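Local coordinates for protein NUDIX hydrolase (Nitrosomonas europaea, PDB 2B0V) that probably hydrolyses diphosphate linkages in nucleoside di- and triphosphates and in thiamine diphosphate, as a magnesium-dependent monomeric member of the Nudix family, at residues Ala78-Gly81 against Thr82-Arg86; Val93-Asp97 against Pro98-Leu102; Trp111-Ile114 against Asp115-Arg118. All coordinates share one frame; numbering follows the deposited sequence.

In the fold
The three interactions follow one another along the chain in a single Nudix domain, each at a place where a strand of its mixed sheet turns or gives way to another element. Interactions 1 and 2 sit toward the two ends of strand 82-96, with centres about 30 Å apart, on opposite sides of the chain's centre. Interaction 3 closes strand 106-113 and opens helix 114-119. Its centre lies about 25 Å from that of interaction 1 and about 22 Å from that of interaction 2, which it touches where Val-93 CG2 packs 4.0 Å from Trp-111 CH2. Together they finish strand ends with locally bonded turns and a helix cap.

Interaction 1 (Ala78-Gly81 against Thr82-Arg86); sequences ASNG and TTYLR
Thr-82 meets Asn-80 with both its backbone and its side chain. Its amide N donates to Asn-80 OD1 over 2.9 Å, reaching the oxygen from above the plane of the side-chain amide. Thr-82 OG1 donates as well, to the backbone O of Asn-80 at 3.1 Å, again from well above the carbonyl plane. OG1 can do this because it stands beside its own backbone N, anti to the carbonyl carbon (chi1 -55°), which swings the hydroxyl back over the residues just before it. Gly-81 links the pair in a left-handed backbone conformation.

The bond from Thr-82 N to Asn-80 OD1 closes an Asx turn at the tip of the beta hairpin joining strands 62-77 and 82-96, on the surface of the Nudix domain. Thr-83 then turns away from the tip, and its hydroxyl pairs with Thr-76 on the partner strand.

At Tyr-84 the chain comes back to the turn through its phenol. Asn-80 ND2 donates to Tyr-84 OH at 3.0 Å along a fairly straight N-H line of 161°. The phenol oxygen lies nearly in the amide plane of Asn-80, ND2 approaches at the edge of the ring, and the two planes are 30° apart. With OD1 held by Thr-82 N and ND2 by Tyr-84 OH, the amide is fixed against flipping. Thr-82 CG2 rests over the rim of one face of the Tyr-84 ring, 3.6 Å above its plane, while the same ring meets that of Trp-75 on strand 62-77.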
# COMPACT_ATOMS: atom_id res chain seq x y z
N ALA A 78 -9.64 15.95 0.58
CA ALA A 78 -10.63 17.03 0.77
C ALA A 78 -11.94 16.56 1.43
O ALA A 78 -12.55 17.29 2.22
CB ALA A 78 -10.91 17.73 -0.55
N SER A 79 -12.34 15.33 1.12
CA SER A 79 -13.61 14.77 1.62
C SER A 79 -13.62 14.55 3.14
O SER A 79 -14.67 14.68 3.80
CB SER A 79 -13.95 13.47 0.88
OG SER A 79 -12.96 12.47 1.13
N ASN A 80 -12.46 14.21 3.70
CA ASN A 80 -12.35 14.00 5.14
C ASN A 80 -11.40 14.96 5.86
O ASN A 80 -11.16 14.81 7.07
CB ASN A 80 -12.03 12.53 5.46
CG ASN A 80 -10.55 12.19 5.28
OD1 ASN A 80 -9.74 13.05 4.91
ND2 ASN A 80 -10.20 10.93 5.54
N GLY A 81 -10.88 15.95 5.12
CA GLY A 81 -10.05 17.02 5.70
C GLY A 81 -8.72 16.57 6.28
O GLY A 81 -7.99 17.36 6.87
N THR A 82 -8.40 15.29 6.07
CA THR A 82 -7.25 14.68 6.72
C THR A 82 -5.99 14.70 5.84
O THR A 82 -6.05 14.33 4.67
CB THR A 82 -7.54 13.23 7.13
OG1 THR A 82 -8.73 13.19 7.95
CG2 THR A 82 -6.35 12.64 7.89
N THR A 83 -4.88 15.14 6.43
CA THR A 83 -3.57 15.17 5.74
C THR A 83 -2.81 13.89 6.02
O THR A 83 -2.74 13.40 7.14
CB THR A 83 -2.72 16.41 6.11
OG1 THR A 83 -3.48 17.58 5.79
CG2 THR A 83 -1.43 16.47 5.31
N TYR A 84 -2.21 13.35 4.97
CA TYR A 84 -1.53 12.08 5.05
C TYR A 84 -0.11 12.23 4.54
O TYR A 84 0.15 13.07 3.68
CB TYR A 84 -2.23 11.04 4.15
CG TYR A 84 -3.61 10.68 4.59
CD1 TYR A 84 -3.82 9.68 5.55
CD2 TYR A 84 -4.72 11.33 4.04
CE1 TYR A 84 -5.12 9.34 5.97
CE2 TYR A 84 -6.03 10.99 4.45
CZ TYR A 84 -6.21 10.01 5.40
OH TYR A 84 -7.50 9.70 5.79
N LEU A 85 0.77 11.41 5.10
CA LEU A 85 2.11 11.24 4.59
C LEU A 85 2.28 9.74 4.31
O LEU A 85 2.45 8.94 5.25
CB LEU A 85 3.12 11.75 5.63
CG LEU A 85 4.55 11.87 5.17
CD1 LEU A 85 4.74 12.86 4.01
CD2 LEU A 85 5.40 12.30 6.39
N ARG A 86 2.24 9.37 3.02
CA ARG A 86 2.21 7.98 2.63
C ARG A 86 3.57 7.55 2.15
O ARG A 86 4.04 8.01 1.10
CB ARG A 86 1.22 7.75 1.47
CG ARG A 86 1.28 6.30 0.90
CD ARG A 86 0.41 6.20 -0.41
NE ARG A 86 -0.84 5.47 -0.15
CZ ARG A 86 -1.45 4.63 -0.97
NH1 ARG A 86 -0.99 4.33 -2.17
NH2 ARG A 86 -2.56 4.02 -0.54

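Interaction 2 (Val93-Asp97 against Pro98-Leu102); sequences VVSFD and PDRKL
Asp-97 and Arg-100 stand at the two ends of a type I beta turn that carries the chain out of strand 82-96. Arg-100 N donates to Asp-97 O at 3.1 Å, the bond that closes the turn. Asp-97 also uses its carboxylate: OD1, placed with CG anti to the backbone N (chi1 180°), takes the amide N of Asp-99 at 3.2 Å along an almost straight line of 170°, although the amide comes from above the carboxylate plane. This is an Asx turn nested in the beta turn, and Pro-98 fills its second position. The proline lies by one face of the Phe-96 ring, with Phe-96 CZ 3.8 Å from Pro-98 CA, and the two side chains cross at about a right angle; the ring also stacks with His-62.

The side chain of Arg-100 runs back, extended from CG to NE, across Asp-97. Asp-97 CB sits over the rim of one guanidinium face, 3.2 Å from Arg-100 NE. Beyond it, Arg-100 grips Ser-95 end-on, NH1 at 2.9 Å and NH2 at 3.2 Å from the same OG, which lies close to the guanidinium plane. Ser-95 OG is shared with Ser-63 OG, and NH1 with the carbonyl of Gly-61, directly after helix 48-60, the helix of the Nudix box. One water joins Asp-97 O to Arg-100 O, and a second joins Asp-97 OD2 to Arg-100 NH2.

Since OD2 lies 4.2 Å from Arg-100 NE and well out of the guanidinium plane, attraction between the two charges is probably only auxiliary. A backbone carbonyl and a carboxylate oxygen close the turn, the guanidinium binds the neutral Ser-95 OG, water bridges the rest, and the positive charge of Arg-100 may ease the nearness of the acidic Asp-97 and Asp-99.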
# COMPACT_ATOMS: atom_id res chain seq x y z
N VAL A 93 6.48 -10.49 -2.85
CA VAL A 93 5.76 -11.34 -1.96
C VAL A 93 6.47 -12.69 -1.94
O VAL A 93 6.89 -13.18 -2.99
CB VAL A 93 4.24 -11.41 -2.28
CG1 VAL A 93 3.54 -10.14 -1.72
CG2 VAL A 93 3.97 -11.65 -3.75
N VAL A 94 6.64 -13.26 -0.75
CA VAL A 94 7.47 -14.45 -0.58
C VAL A 94 6.75 -15.63 0.08
O VAL A 94 7.34 -16.67 0.27
CB VAL A 94 8.73 -14.13 0.24
CG1 VAL A 94 9.58 -13.09 -0.47
CG2 VAL A 94 8.36 -13.67 1.66
N SER A 95 5.49 -15.44 0.49
CA SER A 95 4.62 -16.57 0.88
C SER A 95 3.16 -16.17 0.78
O SER A 95 2.81 -15.00 0.76
CB SER A 95 4.89 -16.99 2.34
OG SER A 95 4.25 -16.08 3.22
N PHE A 96 2.31 -17.18 0.67
CA PHE A 96 0.87 -16.94 0.67
C PHE A 96 0.21 -18.09 1.38
O PHE A 96 0.56 -19.24 1.14
CB PHE A 96 0.35 -16.88 -0.76
CG PHE A 96 -1.16 -16.81 -0.85
CD1 PHE A 96 -1.84 -15.80 -0.19
CD2 PHE A 96 -1.87 -17.75 -1.57
CE1 PHE A 96 -3.23 -15.68 -0.25
CE2 PHE A 96 -3.28 -17.66 -1.62
CZ PHE A 96 -3.96 -16.62 -0.95
N ASP A 97 -0.74 -17.79 2.24
CA ASP A 97 -1.55 -18.82 2.85
C ASP A 97 -3.01 -18.39 2.81
O ASP A 97 -3.40 -17.41 3.45
CB ASP A 97 -1.08 -19.13 4.28
CG ASP A 97 -1.92 -20.22 4.99
OD1 ASP A 97 -2.81 -20.89 4.42
OD2 ASP A 97 -1.63 -20.47 6.19
N PRO A 98 -3.83 -19.14 2.06
CA PRO A 98 -5.24 -18.75 1.89
C PRO A 98 -6.06 -18.72 3.18
O PRO A 98 -7.14 -18.11 3.18
CB PRO A 98 -5.79 -19.80 0.91
CG PRO A 98 -4.82 -20.88 0.91
CD PRO A 98 -3.50 -20.39 1.34
N ASP A 99 -5.56 -19.35 4.24
CA ASP A 99 -6.33 -19.39 5.51
C ASP A 99 -6.03 -18.23 6.45
O ASP A 99 -6.77 -18.03 7.44
CB ASP A 99 -6.14 -20.72 6.22
CG ASP A 99 -6.79 -21.85 5.46
OD1 ASP A 99 -7.88 -21.62 4.88
OD2 ASP A 99 -6.17 -22.90 5.42
N ARG A 100 -4.97 -17.48 6.16
CA ARG A 100 -4.64 -16.26 6.92
C ARG A 100 -5.84 -15.32 6.85
O ARG A 100 -6.42 -15.10 5.77
CB ARG A 100 -3.36 -15.60 6.38
CG ARG A 100 -2.06 -16.43 6.67
CD ARG A 100 -0.76 -15.85 6.01
NE ARG A 100 0.37 -16.83 5.98
CZ ARG A 100 1.41 -16.80 5.12
NH1 ARG A 100 1.52 -15.85 4.19
NH2 ARG A 100 2.35 -17.74 5.20
N LYS A 101 -6.25 -14.81 8.00
CA LYS A 101 -7.41 -13.92 8.06
C LYS A 101 -7.05 -12.55 7.50
O LYS A 101 -6.00 -11.99 7.83
CB LYS A 101 -7.91 -13.78 9.49
CG LYS A 101 -9.43 -13.83 9.60
CD LYS A 101 -9.96 -15.18 9.12
CE LYS A 101 -9.77 -16.28 10.16
NZ LYS A 101 -9.92 -17.65 9.57
N LEU A 102 -7.91 -12.04 6.63
CA LEU A 102 -7.71 -10.70 6.06
C LEU A 102 -8.47 -9.71 6.93
O LEU A 102 -9.53 -10.05 7.50
CB LEU A 102 -8.16 -10.60 4.59
CG LEU A 102 -7.64 -11.63 3.58
CD1 LEU A 102 -7.96 -11.22 2.14
CD2 LEU A 102 -6.16 -11.87 3.76
O HOH W 1 -5.15 -15.30 3.12
O HOH W 2 1.07 -20.22 6.91

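Interaction 3 (Trp111-Ile114 against Asp115-Arg118); sequences WFSI and DEIR
A capping box starts helix 114-119, with Ser-113 as its N-cap and Glu-116 as the reciprocating partner. Ser-113 OG accepts from Glu-116 N at 3.3 Å, while Glu-116 OE1 receives Ser-113 N at 3.0 Å along a nearly straight N-H line (167°). The serine hydroxyl can face the first turn because OG lies between its own backbone N and carbonyl carbon (chi1 66°). The glutamate, extended beyond CG, reaches back over the strand end, and its oxygen is met on the anti side, somewhat out of the carboxylate plane. With an alanine in place of Ser-113, the amide of Glu-116 would probably be left without its capping acceptor and the helix start would be less firmly fixed.

Here the chain goes from strand 106-113 of the Nudix domain's mixed sheet into the helix, and the regular backbone bonds begin at once: Ile-117 N to Ser-113 O and Arg-118 N to Ile-114 O. Phe-112 CB packs 3.6 Å from Ile-117 CG1. Both residues also touch Leu-23 on strand 20-26, and Ile-117 reaches Ile-133 of helix 128-137, so the short helix packs on both strand 20-26 and helix 128-137.

Ile-114, which packs on Met-130 and Ile-133 of helix 128-137, lies against the extended arginine. Its CG1 sits over the centre of one guanidinium face of Arg-118, 3.5 Å from CZ, an apolar branch against a flat cationic group. The same guanidinium makes a long salt bridge to Asp-115, with Arg-118 NH1 at 4.0 Å from Asp-115 OD1, while Ile-114 CG2 comes within 3.6 Å of that carboxylate oxygen.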
# COMPACT_ATOMS: atom_id res chain seq x y z
N TRP A 111 -4.61 -9.85 -8.43
CA TRP A 111 -3.58 -9.27 -9.30
C TRP A 111 -4.21 -8.57 -10.49
O TRP A 111 -5.03 -9.20 -11.19
CB TRP A 111 -2.65 -10.36 -9.82
CG TRP A 111 -1.84 -10.99 -8.68
CD1 TRP A 111 -2.21 -12.05 -7.89
CD2 TRP A 111 -0.54 -10.60 -8.24
NE1 TRP A 111 -1.21 -12.34 -6.98
CE2 TRP A 111 -0.17 -11.46 -7.18
CE3 TRP A 111 0.35 -9.59 -8.65
CZ2 TRP A 111 1.06 -11.31 -6.48
CZ3 TRP A 111 1.57 -9.47 -7.98
CH2 TRP A 111 1.91 -10.34 -6.93
N PHE A 112 -3.84 -7.30 -10.71
CA PHE A 112 -4.45 -6.53 -11.81
C PHE A 112 -3.40 -6.01 -12.78
O PHE A 112 -2.36 -5.49 -12.36
CB PHE A 112 -5.20 -5.31 -11.24
CG PHE A 112 -6.34 -5.64 -10.34
CD1 PHE A 112 -7.66 -5.58 -10.84
CD2 PHE A 112 -6.12 -5.97 -8.98
CE1 PHE A 112 -8.73 -5.84 -9.96
CE2 PHE A 112 -7.18 -6.22 -8.13
CZ PHE A 112 -8.49 -6.18 -8.62
N SER A 113 -3.70 -6.05 -14.07
CA SER A 113 -2.84 -5.46 -15.09
C SER A 113 -3.02 -3.94 -15.13
O SER A 113 -4.03 -3.41 -14.65
CB SER A 113 -3.23 -6.02 -16.47
OG SER A 113 -4.54 -5.56 -16.79
N ILE A 114 -2.07 -3.22 -15.74
CA ILE A 114 -2.21 -1.76 -15.81
C ILE A 114 -3.53 -1.36 -16.51
O ILE A 114 -4.18 -0.39 -16.09
CB ILE A 114 -0.98 -1.10 -16.49
CG1 ILE A 114 -1.02 0.41 -16.26
CG2 ILE A 114 -0.90 -1.45 -17.98
CD1 ILE A 114 -0.98 0.78 -14.83
N ASP A 115 -3.92 -2.09 -17.56
CA ASP A 115 -5.15 -1.74 -18.27
C ASP A 115 -6.36 -1.80 -17.33
O ASP A 115 -7.21 -0.91 -17.36
CB ASP A 115 -5.37 -2.62 -19.51
CG ASP A 115 -4.51 -2.17 -20.67
OD1 ASP A 115 -3.58 -1.35 -20.45
OD2 ASP A 115 -4.75 -2.62 -21.81
N GLU A 116 -6.41 -2.85 -16.52
CA GLU A 116 -7.52 -3.06 -15.61
C GLU A 116 -7.55 -1.97 -14.54
O GLU A 116 -8.62 -1.44 -14.17
CB GLU A 116 -7.44 -4.44 -14.95
CG GLU A 116 -7.65 -5.63 -15.95
CD GLU A 116 -7.21 -7.06 -15.45
OE1 GLU A 116 -6.38 -7.27 -14.53
OE2 GLU A 116 -7.73 -8.05 -16.03
N ILE A 117 -6.36 -1.64 -14.03
CA ILE A 117 -6.26 -0.60 -13.00
C ILE A 117 -6.73 0.74 -13.57
O ILE A 117 -7.55 1.44 -12.97
CB ILE A 117 -4.80 -0.50 -12.48
CG1 ILE A 117 -4.42 -1.81 -11.76
CG2 ILE A 117 -4.63 0.65 -11.49
CD1 ILE A 117 -2.89 -1.97 -11.56
N ARG A 118 -6.25 1.09 -14.77
CA ARG A 118 -6.67 2.35 -15.39
C ARG A 118 -8.17 2.40 -15.62
O ARG A 118 -8.79 3.43 -15.38
CB ARG A 118 -5.92 2.65 -16.70
CG ARG A 118 -4.45 2.90 -16.53
CD ARG A 118 -3.80 3.20 -17.90
NE ARG A 118 -2.35 3.34 -17.80
CZ ARG A 118 -1.46 2.86 -18.67
NH1 ARG A 118 -1.85 2.17 -19.75
NH2 ARG A 118 -0.17 3.07 -18.46